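Local coordinates for sulfotransferase (Alicyclobacillus acidocaldarius subsp. acidocaldarius, PDB 3RNL), which probably transfers sulfo groups to an acceptor, as expected of a sulfotransferase with the P-loop-related alpha-beta-alpha fold, and carries a bound magnesium ion in the crystal, at residues E134-T137 / E142-A145; E148-Q153 / P157-R162; L138-S143 / M269-D274; A16-T21 / A123-M128. One frame throughout, in Å; residues are numbered along the deposited sequence.

How the contacts relate
The four contacts share one region of the alpha-beta-alpha sandwich. Contact 4, its centre about 9 Å from the centre of the chain, joins the loop after strand 11-13 to helix 119-132 and closes first along the chain. Contact 1 follows in the loop leaving that helix and meets helix 140-145, which contact 3 also uses; the centres of contacts 1 and 3 are about 9 Å apart. Contact 2, on helix 147-152 and the loop after it, is nested in the long excursion that contact 3 closes with the start of helix 273-294. Contacts 1 and 2 touch through S143, E136, R150 and Y161. The outer helices are thus tied back to the helix beside the loop that probably holds the cofactor's 5'-phosphosulfate.

Contact 1: residues E134-T137 / E142-A145; sequences ERET and ESLA
E136 and S143 make a side-chain hydrogen bond that closes a short helix-loop-helix connection: the loop after helix 119-132 is fastened to the first turn of helix 140-145, at S143. The donor is S143 OG and the acceptor E136 OE2, at a separation of 2.6 Å. The hydroxyl reaches OE2 on its anti side, the side away from OE1, and sits 21° out of the carboxylate plane, so it meets the group from outside and a little above it rather than in the fork between the oxygens. The glutamate chain leaves the backbone with CG anti to N (chi1 177°) and then bends at CB-CG (chi2 59°), which swings the carboxylate round until OE2 leads toward the helix. S143 answers with OG pointed at the loop, and its CB follows at 3.3 Å from E136 OE2. Both residues are buried, and the polar atoms share further partners. R150 NH2 makes a salt bridge to the same OE2, while S143 OG is also bonded to R150 NH1 and Y161 OH. A leucine in place of E136 would remove both oxygens and would probably leave the S143 hydroxyl without this acceptor and the buried R150 guanidinium without this opposite charge. Upstream, a Schellman motif at E134, with positive phi, ends helix 119-132 and turns the chain into this loop. The backbones themselves stay apart, E136 CA lying 7.8 Å from S143 CA. The second carboxylate oxygen, E136 OE1, accepts from the backbone N of L138, two residues further along the same loop.

Contact 2: residues E148-Q153 / P157-R162; sequences EERIRQ and PLWYYR
R150 brings its guanidinium against W159, and I151, the next residue of helix 147-152, lies on the ring of Y160. The R150 chain is extended from CG to NE and carries the flat group far enough for W159 CE3 to stand over one of its faces, 3.4 Å from R150 NH1. The two planes are 57° apart, so this is an inclined touch and not a stack. Water 1 lies in the guanidinium plane, at its edge, accepting from R150 NH1 at 2.9 Å and donating to the carbonyl W159 O. The charge of R150 is met by E136 on the preceding loop, and W159 NE1 is bonded to D59. The Y160 ring is sandwiched between two carbons. I151 CG1 sits over the centre of one face, 3.6 Å from the ring centroid and 11° off the normal, a well-centred CH-pi contact; P157 CA covers the opposite face, 3.6 Å above the plane. I151 has CG1 anti to its carbonyl carbon (chi1 -67°), which leads that branch onto the ring. At the rim, water 2 donates to I151 O and lies 2.9 Å from Y160 OH. Here helix 147-152 is followed by a loop and the 3-10 turn 157-159, and W159 and Y160 fold back on the helix within the connection to helix 167-178 of the sulfotransferase alpha-beta-alpha sandwich.

Contact 3: residues L138-S143 / M269-D274; sequences LSFRES and MEMEPD
R141 and D274 form an end-on, two-pronged salt bridge between helix 140-145 and the first turn of helix 273-294. R141 NH1 gives a hydrogen to D274 OD2 and R141 NH2 one to D274 OD1, both at 2.9 Å, each oxygen using its syn lone pair. The second bond is nearly straight, at 170°, and the guanidinium and carboxylate planes lie only 19° apart, so the two flat groups meet edge to edge. A bend in the arginine at CG-CD (chi3 -63°) turns the head toward the aspartate. E272, at the N-cap position of the second helix, packs its methylene alongside, E272 CG standing 3.6 Å from R141 NH2, but its carboxylate stops short of a salt bridge. These charged residues lie at the surface and also touch a crystal neighbour, which may affect their exact setting. Beneath them is an apolar layer. F140 meets the selenomethionine M271 obliquely in a Met-aromatic contact: M271 SE is 5.4 Å from the F140 ring centroid, and the terminal M271 CE reaches F140 CE2 at 3.9 Å. Helix 119-132 supports both, since F124 meets the F140 ring edge-to-face and also touches M271, while L275 and L279 of helix 273-294 press on F140 as well. R141 and F140 sit in the first turn of a helix whose start is closed by a capping box of S139 and E142. E142 has two conformers, so its side-chain half of the box is less certain; the other half is the backbone E142 N donating to S139 OG at 3.1 Å.

Contact 4: residues A16-T21 / A123-M128; sequences AAKCGT and AFSAYM
K18 runs across S125 and A126 of helix 119-132 to a hydrogen bond between its NZ and H129 ND1, one turn further along that helix. K18 belongs to the loop after strand 11-13, which in sequence and position resembles the P-loop-like 5'-phosphosulfate-binding loop of sulfotransferases; R117 and the first turns of helix 119-132, as far as S125, probably correspond to their 3'-phosphate-binding region. The two elements probably line one cofactor site; a glycerol about 4 Å from the K18 side chain, probably from the crystallisation liquor, may mark a pocket. The loop contains a type II turn from A16 to C19, in which K18 takes a positive phi and directs its CB toward the helix. Bends at chi2 (-50°) and chi3 (-63°) then curl the chain along the helix surface instead of letting it extend. K18 CE comes within 3.2 Å of S125 OG, a close touch of carbon and oxygen, not a hydrogen bond, and less certain because S125 has two conformers. Beside it, K18 CB is 3.6 Å from the same S125 OG. Losing the chain to an alanine here would probably leave H129 ND1 without its mate and open a gap between loop and helix. The loop backbone is tied separately, K18 O to R117 NH1 and A17 O to R122 NH1. On the A126 side, K18 CG rests 3.8 Å from A126 CA and 4.0 Å from A126 CB.

Contact 1: residues E134-T137 / E142-A145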
loop_
_atom_site.group_PDB
_atom_site.type_symbol
_atom_site.label_atom_id
_atom_site.label_comp_id
_atom_site.label_asym_id
_atom_site.label_seq_id
_atom_site.Cartn_x
_atom_site.Cartn_y
_atom_site.Cartn_z
ATOM N N GLU A 134 -13.389 4.559 15.924
ATOM C CA GLU A 134 -13.459 5.230 17.224
ATOM C C GLU A 134 -12.079 5.436 17.850
ATOM O O GLU A 134 -11.932 5.517 19.065
ATOM C CB GLU A 134 -14.408 4.481 18.163
ATOM C CG GLU A 134 -15.804 4.339 17.571
ATOM C CD GLU A 134 -16.845 3.938 18.594
ATOM O OE1 GLU A 134 -16.839 2.767 19.023
ATOM O OE2 GLU A 134 -17.670 4.799 18.966
ATOM N N ARG A 135 -11.059 5.485 17.002
ATOM C CA ARG A 135 -9.709 5.832 17.432
ATOM C C ARG A 135 -9.453 7.340 17.498
ATOM O O ARG A 135 -8.715 7.822 18.356
ATOM C CB ARG A 135 -8.699 5.118 16.532
ATOM C CG ARG A 135 -8.864 3.606 16.641
ATOM C CD ARG A 135 -8.180 2.845 15.521
ATOM N NE ARG A 135 -6.728 2.950 15.573
ATOM C CZ ARG A 135 -5.920 2.430 14.648
ATOM N NH1 ARG A 135 -6.429 1.766 13.618
ATOM N NH2 ARG A 135 -4.602 2.557 14.758
ATOM N N GLU A 136 -10.038 8.064 16.548
ATOM C CA GLU A 136 -9.891 9.520 16.459
ATOM C C GLU A 136 -11.234 10.202 16.697
ATOM O O GLU A 136 -12.223 9.855 16.047
ATOM C CB GLU A 136 -9.359 9.903 15.077
ATOM C CG GLU A 136 -9.236 11.414 14.850
ATOM C CD GLU A 136 -8.313 12.085 15.866
ATOM O OE1 GLU A 136 -8.724 12.258 17.036
ATOM O OE2 GLU A 136 -7.172 12.432 15.501
ATOM N N THR A 137 -11.316 11.065 17.709
ATOM C CA THR A 137 -12.511 11.883 17.892
ATOM C C THR A 137 -12.399 13.343 17.430
ATOM O O THR A 137 -13.390 14.067 17.423
ATOM C CB THR A 137 -12.920 11.893 19.370
ATOM O OG1 THR A 137 -11.811 12.356 20.150
ATOM C CG2 THR A 137 -13.304 10.489 19.818
ATOM N N GLU A 142 -7.817 19.295 13.146
ATOM C CA GLU A 142 -7.048 19.066 14.370
ATOM C C GLU A 142 -6.164 17.832 14.266
ATOM O O GLU A 142 -5.040 17.817 14.766
ATOM C CB GLU A 142 -7.989 18.894 15.566
ATOM C CG GLU A 142 -8.781 20.137 15.934
ATOM C CD GLU A 142 -9.808 19.858 17.020
ATOM O OE1 GLU A 142 -10.826 19.187 16.730
ATOM O OE2 GLU A 142 -9.587 20.295 18.168
ATOM N N SER A 143 -6.687 16.792 13.628
ATOM C CA SER A 143 -5.953 15.528 13.476
ATOM C C SER A 143 -4.700 15.744 12.614
ATOM O O SER A 143 -3.624 15.220 12.915
ATOM C CB SER A 143 -6.874 14.447 12.883
ATOM O OG SER A 143 -6.377 13.124 13.118
ATOM N N LEU A 144 -4.836 16.539 11.555
ATOM C CA LEU A 144 -3.699 16.874 10.702
ATOM C C LEU A 144 -2.610 17.573 11.501
ATOM O O LEU A 144 -1.417 17.313 11.317
ATOM C CB LEU A 144 -4.134 17.815 9.572
ATOM C CG LEU A 144 -4.749 17.186 8.327
ATOM C CD1 LEU A 144 -5.400 18.282 7.481
ATOM C CD2 LEU A 144 -3.683 16.426 7.518
ATOM N N ALA A 145 -3.029 18.484 12.372
ATOM C CA ALA A 145 -2.094 19.310 13.119
ATOM C C ALA A 145 -1.285 18.497 14.129
ATOM O O ALA A 145 -0.210 18.925 14.559
ATOM C CB ALA A 145 -2.835 20.456 13.812
#

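Contact 2: residues E148-Q153 / P157-R162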
loop_
_atom_site.group_PDB
_atom_site.type_symbol
_atom_site.label_atom_id
_atom_site.label_comp_id
_atom_site.label_asym_id
_atom_site.label_seq_id
_atom_site.Cartn_x
_atom_site.Cartn_y
_atom_site.Cartn_z
ATOM N N GLU A 148 2.950 15.593 13.413
ATOM C CA GLU A 148 4.343 15.655 13.847
ATOM C C GLU A 148 4.539 15.052 15.240
ATOM O O GLU A 148 5.466 14.273 15.459
ATOM C CB GLU A 148 4.874 17.092 13.831
ATOM C CG GLU A 148 6.364 17.179 14.140
ATOM C CD GLU A 148 6.873 18.608 14.276
ATOM O OE1 GLU A 148 6.077 19.505 14.626
ATOM O OE2 GLU A 148 8.080 18.830 14.036
ATOM N N GLU A 149 3.666 15.409 16.177
ATOM C CA GLU A 149 3.790 14.901 17.543
ATOM C C GLU A 149 3.489 13.405 17.638
ATOM O O GLU A 149 4.044 12.706 18.483
ATOM C CB GLU A 149 2.912 15.693 18.521
ATOM C CG GLU A 149 1.415 15.447 18.395
ATOM C CD GLU A 149 0.626 15.999 19.577
ATOM O OE1 GLU A 149 1.126 15.925 20.720
ATOM O OE2 GLU A 149 -0.495 16.507 19.364
ATOM N N ARG A 150 2.614 12.914 16.764
ATOM C CA ARG A 150 2.286 11.495 16.729
ATOM C C ARG A 150 3.407 10.676 16.110
ATOM O O ARG A 150 3.651 9.534 16.510
ATOM C CB ARG A 150 0.969 11.267 15.983
ATOM C CG ARG A 150 -0.214 11.798 16.789
ATOM C CD ARG A 150 -1.495 11.761 15.983
ATOM N NE ARG A 150 -2.668 12.033 16.818
ATOM C CZ ARG A 150 -3.849 12.378 16.316
ATOM N NH1 ARG A 150 -3.988 12.505 15.003
ATOM N NH2 ARG A 150 -4.885 12.599 17.120
ATOM N N ILE A 151 4.109 11.256 15.146
ATOM C CA ILE A 151 5.288 10.580 14.620
ATOM C C ILE A 151 6.348 10.471 15.721
ATOM O O ILE A 151 6.942 9.405 15.918
ATOM C CB ILE A 151 5.852 11.291 13.374
ATOM C CG1 ILE A 151 4.860 11.159 12.205
ATOM C CG2 ILE A 151 7.205 10.689 12.995
ATOM C CD1 ILE A 151 5.264 11.930 10.948
ATOM N N ARG A 152 6.571 11.561 16.457
ATOM C CA ARG A 152 7.527 11.521 17.563
ATOM C C ARG A 152 7.141 10.501 18.632
ATOM O O ARG A 152 8.015 9.882 19.247
ATOM C CB ARG A 152 7.673 12.898 18.221
ATOM C CG ARG A 152 8.343 13.945 17.348
ATOM C CD ARG A 152 8.817 15.135 18.185
ATOM N NE ARG A 152 7.713 15.827 18.847
ATOM C CZ ARG A 152 7.052 16.852 18.317
ATOM N NH1 ARG A 152 6.061 17.422 18.988
ATOM N NH2 ARG A 152 7.382 17.310 17.118
ATOM N N GLN A 153 5.838 10.335 18.861
ATOM C CA GLN A 153 5.349 9.444 19.916
ATOM C C GLN A 153 5.196 7.989 19.455
ATOM O O GLN A 153 4.808 7.123 20.237
ATOM C CB GLN A 153 4.028 9.950 20.495
ATOM C CG GLN A 153 4.162 11.264 21.275
ATOM C CD GLN A 153 2.824 11.881 21.632
ATOM O OE1 GLN A 153 1.773 11.398 21.221
ATOM N NE2 GLN A 153 2.861 12.967 22.400
ATOM N N PRO A 157 1.544 4.186 11.344
ATOM C CA PRO A 157 1.560 5.086 10.180
ATOM C C PRO A 157 0.186 5.427 9.613
ATOM O O PRO A 157 0.111 6.355 8.811
ATOM C CB PRO A 157 2.424 4.354 9.133
ATOM C CG PRO A 157 3.060 3.222 9.853
ATOM C CD PRO A 157 2.263 2.926 11.088
ATOM N N LEU A 158 -0.874 4.714 9.992
ATOM C CA LEU A 158 -2.209 5.126 9.538
ATOM C C LEU A 158 -2.469 6.578 9.931
ATOM O O LEU A 158 -3.184 7.308 9.238
ATOM C CB LEU A 158 -3.300 4.213 10.109
ATOM C CG LEU A 158 -4.729 4.438 9.580
ATOM C CD1 LEU A 158 -4.785 4.412 8.043
ATOM C CD2 LEU A 158 -5.676 3.396 10.166
ATOM N N TRP A 159 -1.871 6.996 11.042
ATOM C CA TRP A 159 -2.032 8.364 11.511
ATOM C C TRP A 159 -1.186 9.375 10.733
ATOM O O TRP A 159 -1.362 10.587 10.928
ATOM C CB TRP A 159 -1.657 8.485 12.992
ATOM C CG TRP A 159 -2.428 7.627 13.950
ATOM C CD1 TRP A 159 -2.115 6.348 14.349
ATOM C CD2 TRP A 159 -3.588 8.008 14.703
ATOM N NE1 TRP A 159 -3.029 5.907 15.283
ATOM C CE2 TRP A 159 -3.943 6.904 15.514
ATOM C CE3 TRP A 159 -4.365 9.167 14.761
ATOM C CZ2 TRP A 159 -5.043 6.929 16.374
ATOM C CZ3 TRP A 159 -5.464 9.196 15.629
ATOM C CH2 TRP A 159 -5.793 8.082 16.414
ATOM N N TYR A 160 -0.274 8.940 9.856
ATOM C CA TYR A 160 0.611 9.973 9.338
ATOM C C TYR A 160 0.030 10.366 7.992
ATOM O O TYR A 160 0.447 9.875 6.934
ATOM C CB TYR A 160 1.998 9.362 9.051
ATOM C CG TYR A 160 2.736 8.674 10.196
ATOM C CD1 TYR A 160 2.287 8.734 11.511
ATOM C CD2 TYR A 160 3.902 7.961 9.938
ATOM C CE1 TYR A 160 2.991 8.079 12.539
ATOM C CE2 TYR A 160 4.600 7.315 10.940
ATOM C CZ TYR A 160 4.144 7.370 12.232
ATOM O OH TYR A 160 4.868 6.705 13.208
ATOM N N TYR A 161 -0.743 11.436 8.010
ATOM C CA TYR A 161 -1.547 11.787 6.856
ATOM C C TYR A 161 -0.642 12.238 5.739
ATOM O O TYR A 161 -0.799 11.823 4.591
ATOM C CB TYR A 161 -2.497 12.919 7.224
ATOM C CG TYR A 161 -3.508 12.502 8.253
ATOM C CD1 TYR A 161 -4.388 11.460 8.005
ATOM C CD2 TYR A 161 -3.593 13.162 9.475
ATOM C CE1 TYR A 161 -5.319 11.068 8.956
ATOM C CE2 TYR A 161 -4.514 12.779 10.426
ATOM C CZ TYR A 161 -5.379 11.742 10.161
ATOM O OH TYR A 161 -6.302 11.369 11.116
ATOM N N ARG A 162 0.288 13.116 6.086
ATOM C CA ARG A 162 1.228 13.657 5.105
ATOM C C ARG A 162 2.357 12.679 4.768
ATOM O O ARG A 162 2.653 12.455 3.593
ATOM C CB ARG A 162 1.825 14.989 5.604
ATOM C CG ARG A 162 0.862 16.182 5.558
ATOM C CD ARG A 162 1.484 17.409 6.272
ATOM N NE ARG A 162 0.975 18.680 5.737
ATOM C CZ ARG A 162 -0.032 19.369 6.267
ATOM N NH1 ARG A 162 -0.648 18.917 7.348
ATOM N NH2 ARG A 162 -0.421 20.514 5.718
HETATM O O HOH W 1 -2.039 12.594 12.846
HETATM O O HOH W 2 7.466 7.110 14.443
#

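Contact 3: residues L138-S143 / M269-D274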
loop_
_atom_site.group_PDB
_atom_site.type_symbol
_atom_site.label_atom_id
_atom_site.label_comp_id
_atom_site.label_asym_id
_atom_site.label_seq_id
_atom_site.Cartn_x
_atom_site.Cartn_y
_atom_site.Cartn_z
ATOM N N LEU A 138 -11.197 13.760 17.055
ATOM C CA LEU A 138 -10.938 15.144 16.634
ATOM C C LEU A 138 -11.416 15.400 15.212
ATOM O O LEU A 138 -11.617 14.465 14.442
ATOM C CB LEU A 138 -9.452 15.497 16.751
ATOM C CG LEU A 138 -8.832 15.391 18.149
ATOM C CD1 LEU A 138 -7.317 15.523 18.055
ATOM C CD2 LEU A 138 -9.408 16.433 19.081
ATOM N N SER A 139 -11.574 16.673 14.865
ATOM C CA SER A 139 -11.812 17.050 13.481
ATOM C C SER A 139 -10.581 16.705 12.642
ATOM O O SER A 139 -9.487 16.508 13.171
ATOM C CB SER A 139 -12.069 18.549 13.376
ATOM O OG SER A 139 -10.889 19.281 13.685
ATOM N N PHE A 140 -10.770 16.590 11.334
ATOM C CA PHE A 140 -9.648 16.309 10.441
ATOM C C PHE A 140 -8.621 17.429 10.568
ATOM O O PHE A 140 -7.413 17.187 10.561
ATOM C CB PHE A 140 -10.163 16.194 9.004
ATOM C CG PHE A 140 -9.090 15.919 7.976
ATOM C CD1 PHE A 140 -8.224 14.848 8.120
ATOM C CD2 PHE A 140 -8.974 16.731 6.857
ATOM C CE1 PHE A 140 -7.234 14.587 7.148
ATOM C CE2 PHE A 140 -7.994 16.479 5.894
ATOM C CZ PHE A 140 -7.140 15.401 6.037
ATOM N N ARG A 141 -9.099 18.666 10.698
ATOM C CA ARG A 141 -8.185 19.801 10.800
ATOM C C ARG A 141 -7.243 19.647 11.999
ATOM O O ARG A 141 -6.026 19.852 11.881
ATOM C CB ARG A 141 -8.964 21.118 10.910
ATOM C CG ARG A 141 -8.085 22.335 10.756
ATOM C CD ARG A 141 -8.874 23.619 10.991
ATOM N NE ARG A 141 -9.956 23.873 10.029
ATOM C CZ ARG A 141 -9.773 24.330 8.792
ATOM N NH1 ARG A 141 -8.542 24.536 8.335
ATOM N NH2 ARG A 141 -10.817 24.573 8.002
ATOM N N GLU A 142 -7.817 19.295 13.146
ATOM C CA GLU A 142 -7.048 19.066 14.370
ATOM C C GLU A 142 -6.164 17.832 14.266
ATOM O O GLU A 142 -5.040 17.817 14.766
ATOM C CB GLU A 142 -7.989 18.894 15.566
ATOM C CG GLU A 142 -8.781 20.137 15.934
ATOM C CD GLU A 142 -9.808 19.858 17.020
ATOM O OE1 GLU A 142 -10.826 19.187 16.730
ATOM O OE2 GLU A 142 -9.587 20.295 18.168
ATOM N N SER A 143 -6.687 16.792 13.628
ATOM C CA SER A 143 -5.953 15.528 13.476
ATOM C C SER A 143 -4.700 15.744 12.614
ATOM O O SER A 143 -3.624 15.220 12.915
ATOM C CB SER A 143 -6.874 14.447 12.883
ATOM O OG SER A 143 -6.377 13.124 13.118
HETATM N N MSE A 269 -17.775 13.867 5.847
HETATM C CA MSE A 269 -18.032 13.354 4.505
HETATM C C MSE A 269 -17.218 14.111 3.455
HETATM O O MSE A 269 -16.796 13.539 2.451
HETATM C CB MSE A 269 -19.525 13.445 4.172
HETATM C CG MSE A 269 -19.892 12.855 2.820
HETATM SE SE MSE A 269 -19.667 10.918 2.771
HETATM C CE MSE A 269 -19.824 10.630 0.847
ATOM N N GLU A 270 -17.007 15.401 3.696
ATOM C CA GLU A 270 -16.285 16.255 2.758
ATOM C C GLU A 270 -15.221 17.083 3.466
ATOM O O GLU A 270 -15.498 17.755 4.460
ATOM C CB GLU A 270 -17.254 17.193 2.040
ATOM C CG GLU A 270 -17.923 16.593 0.816
ATOM C CD GLU A 270 -17.006 16.572 -0.389
ATOM O OE1 GLU A 270 -15.775 16.684 -0.203
ATOM O OE2 GLU A 270 -17.517 16.452 -1.523
HETATM N N MSE A 271 -14.005 17.050 2.938
HETATM C CA MSE A 271 -12.916 17.805 3.528
HETATM C C MSE A 271 -13.170 19.313 3.386
HETATM O O MSE A 271 -13.757 19.763 2.401
HETATM C CB MSE A 271 -11.616 17.416 2.839
HETATM C CG MSE A 271 -10.442 18.244 3.230
HETATM SE SE MSE A 271 -8.949 17.759 2.092
HETATM C CE MSE A 271 -9.059 15.834 2.241
ATOM N N GLU A 272 -12.753 20.095 4.380
ATOM C CA GLU A 272 -12.857 21.552 4.283
ATOM C C GLU A 272 -12.144 22.044 3.023
ATOM O O GLU A 272 -11.050 21.617 2.730
ATOM C CB GLU A 272 -12.216 22.211 5.505
ATOM C CG GLU A 272 -12.933 21.909 6.809
ATOM C CD GLU A 272 -14.183 22.747 6.988
ATOM O OE1 GLU A 272 -14.526 23.513 6.062
ATOM O OE2 GLU A 272 -14.823 22.645 8.059
ATOM N N PRO A 273 -12.771 22.962 2.282
ATOM C CA PRO A 273 -12.177 23.445 1.027
ATOM C C PRO A 273 -10.781 24.060 1.196
ATOM O O PRO A 273 -9.909 23.806 0.363
ATOM C CB PRO A 273 -13.179 24.501 0.558
ATOM C CG PRO A 273 -14.487 24.031 1.121
ATOM C CD PRO A 273 -14.162 23.424 2.455
ATOM N N ASP A 274 -10.562 24.851 2.245
ATOM C CA ASP A 274 -9.241 25.440 2.430
ATOM C C ASP A 274 -8.205 24.342 2.647
ATOM O O ASP A 274 -7.068 24.460 2.190
ATOM C CB ASP A 274 -9.218 26.467 3.582
ATOM C CG ASP A 274 -9.371 25.821 4.957
ATOM O OD1 ASP A 274 -10.453 25.269 5.234
ATOM O OD2 ASP A 274 -8.416 25.882 5.771
#

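Contact 4: residues A16-T21 / A123-M128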
loop_
_atom_site.group_PDB
_atom_site.type_symbol
_atom_site.label_atom_id
_atom_site.label_comp_id
_atom_site.label_asym_id
_atom_site.label_seq_id
_atom_site.Cartn_x
_atom_site.Cartn_y
_atom_site.Cartn_z
ATOM N N ALA A 16 -0.228 1.811 -1.667
ATOM C CA ALA A 16 -0.104 2.492 -0.391
ATOM C C ALA A 16 -1.361 2.256 0.446
ATOM O O ALA A 16 -2.356 1.737 -0.061
ATOM C CB ALA A 16 0.086 4.004 -0.628
ATOM N N ALA A 17 -1.343 2.715 1.694
ATOM C CA ALA A 17 -2.476 2.507 2.598
ATOM C C ALA A 17 -3.638 3.415 2.188
ATOM O O ALA A 17 -3.415 4.569 1.839
ATOM C CB ALA A 17 -2.059 2.800 4.045
ATOM N N LYS A 18 -4.864 2.890 2.263
ATOM C CA LYS A 18 -6.096 3.599 1.875
ATOM C C LYS A 18 -6.143 3.948 0.379
ATOM O O LYS A 18 -6.788 4.923 -0.032
ATOM C CB LYS A 18 -6.342 4.851 2.749
ATOM C CG LYS A 18 -6.259 4.598 4.257
ATOM C CD LYS A 18 -7.099 3.395 4.681
ATOM C CE LYS A 18 -8.583 3.591 4.409
ATOM N NZ LYS A 18 -9.370 2.365 4.814
ATOM N N CYS A 19 -5.397 3.176 -0.406
ATOM C CA CYS A 19 -5.400 3.247 -1.875
ATOM C C CYS A 19 -6.209 2.194 -2.644
ATOM O O CYS A 19 -6.055 2.072 -3.856
ATOM C CB CYS A 19 -3.985 3.417 -2.424
ATOM S SG CYS A 19 -3.288 4.998 -1.821
ATOM N N GLY A 20 -6.953 1.353 -1.938
ATOM C CA GLY A 20 -7.825 0.396 -2.602
ATOM C C GLY A 20 -7.196 -0.959 -2.876
ATOM O O GLY A 20 -7.753 -1.767 -3.630
ATOM N N THR A 21 -6.042 -1.229 -2.271
ATOM C CA THR A 21 -5.385 -2.519 -2.495
ATOM C C THR A 21 -6.203 -3.683 -1.956
ATOM O O THR A 21 -6.024 -4.821 -2.386
ATOM C CB THR A 21 -3.969 -2.585 -1.901
ATOM O OG1 THR A 21 -4.035 -2.391 -0.486
ATOM C CG2 THR A 21 -3.072 -1.521 -2.535
ATOM N N ALA A 123 -5.265 10.920 2.505
ATOM C CA ALA A 123 -5.192 11.402 3.886
ATOM C C ALA A 123 -6.584 11.410 4.507
ATOM O O ALA A 123 -6.780 10.977 5.644
ATOM C CB ALA A 123 -4.573 12.810 3.935
ATOM N N PHE A 124 -7.563 11.912 3.763
ATOM C CA PHE A 124 -8.912 12.002 4.314
ATOM C C PHE A 124 -9.492 10.606 4.541
ATOM O O PHE A 124 -10.234 10.385 5.506
ATOM C CB PHE A 124 -9.819 12.824 3.400
ATOM C CG PHE A 124 -11.081 13.289 4.069
ATOM C CD1 PHE A 124 -11.019 14.106 5.191
ATOM C CD2 PHE A 124 -12.316 12.938 3.567
ATOM C CE1 PHE A 124 -12.181 14.546 5.809
ATOM C CE2 PHE A 124 -13.482 13.380 4.173
ATOM C CZ PHE A 124 -13.413 14.174 5.296
ATOM N N SER A 125 -9.161 9.673 3.651
ATOM C CA SER A 125 -9.606 8.293 3.813
ATOM C C SER A 125 -9.049 7.657 5.092
ATOM O O SER A 125 -9.755 6.927 5.795
ATOM C CB SER A 125 -9.208 7.452 2.596
ATOM O OG SER A 125 -9.686 6.135 2.741
ATOM N N ALA A 126 -7.778 7.920 5.385
ATOM C CA ALA A 126 -7.169 7.410 6.614
ATOM C C ALA A 126 -7.876 8.007 7.830
ATOM O O ALA A 126 -8.175 7.302 8.794
ATOM C CB ALA A 126 -5.689 7.728 6.657
ATOM N N TYR A 127 -8.152 9.306 7.765
ATOM C CA TYR A 127 -8.879 9.986 8.833
ATOM C C TYR A 127 -10.243 9.328 9.066
ATOM O O TYR A 127 -10.593 8.987 10.202
ATOM C CB TYR A 127 -9.063 11.470 8.493
ATOM C CG TYR A 127 -10.010 12.170 9.446
ATOM C CD1 TYR A 127 -9.631 12.438 10.753
ATOM C CD2 TYR A 127 -11.277 12.551 9.037
ATOM C CE1 TYR A 127 -10.509 13.080 11.644
ATOM C CE2 TYR A 127 -12.159 13.185 9.911
ATOM C CZ TYR A 127 -11.765 13.445 11.208
ATOM O OH TYR A 127 -12.642 14.069 12.077
HETATM N N MSE A 128 -11.009 9.157 7.991
HETATM C CA MSE A 128 -12.339 8.555 8.100
HETATM C C MSE A 128 -12.275 7.158 8.704
HETATM O O MSE A 128 -13.154 6.762 9.476
HETATM C CB MSE A 128 -13.039 8.521 6.738
HETATM C CG MSE A 128 -13.402 9.904 6.228
HETATM SE SE MSE A 128 -14.564 9.860 4.652
HETATM C CE MSE A 128 -13.214 9.447 3.304
#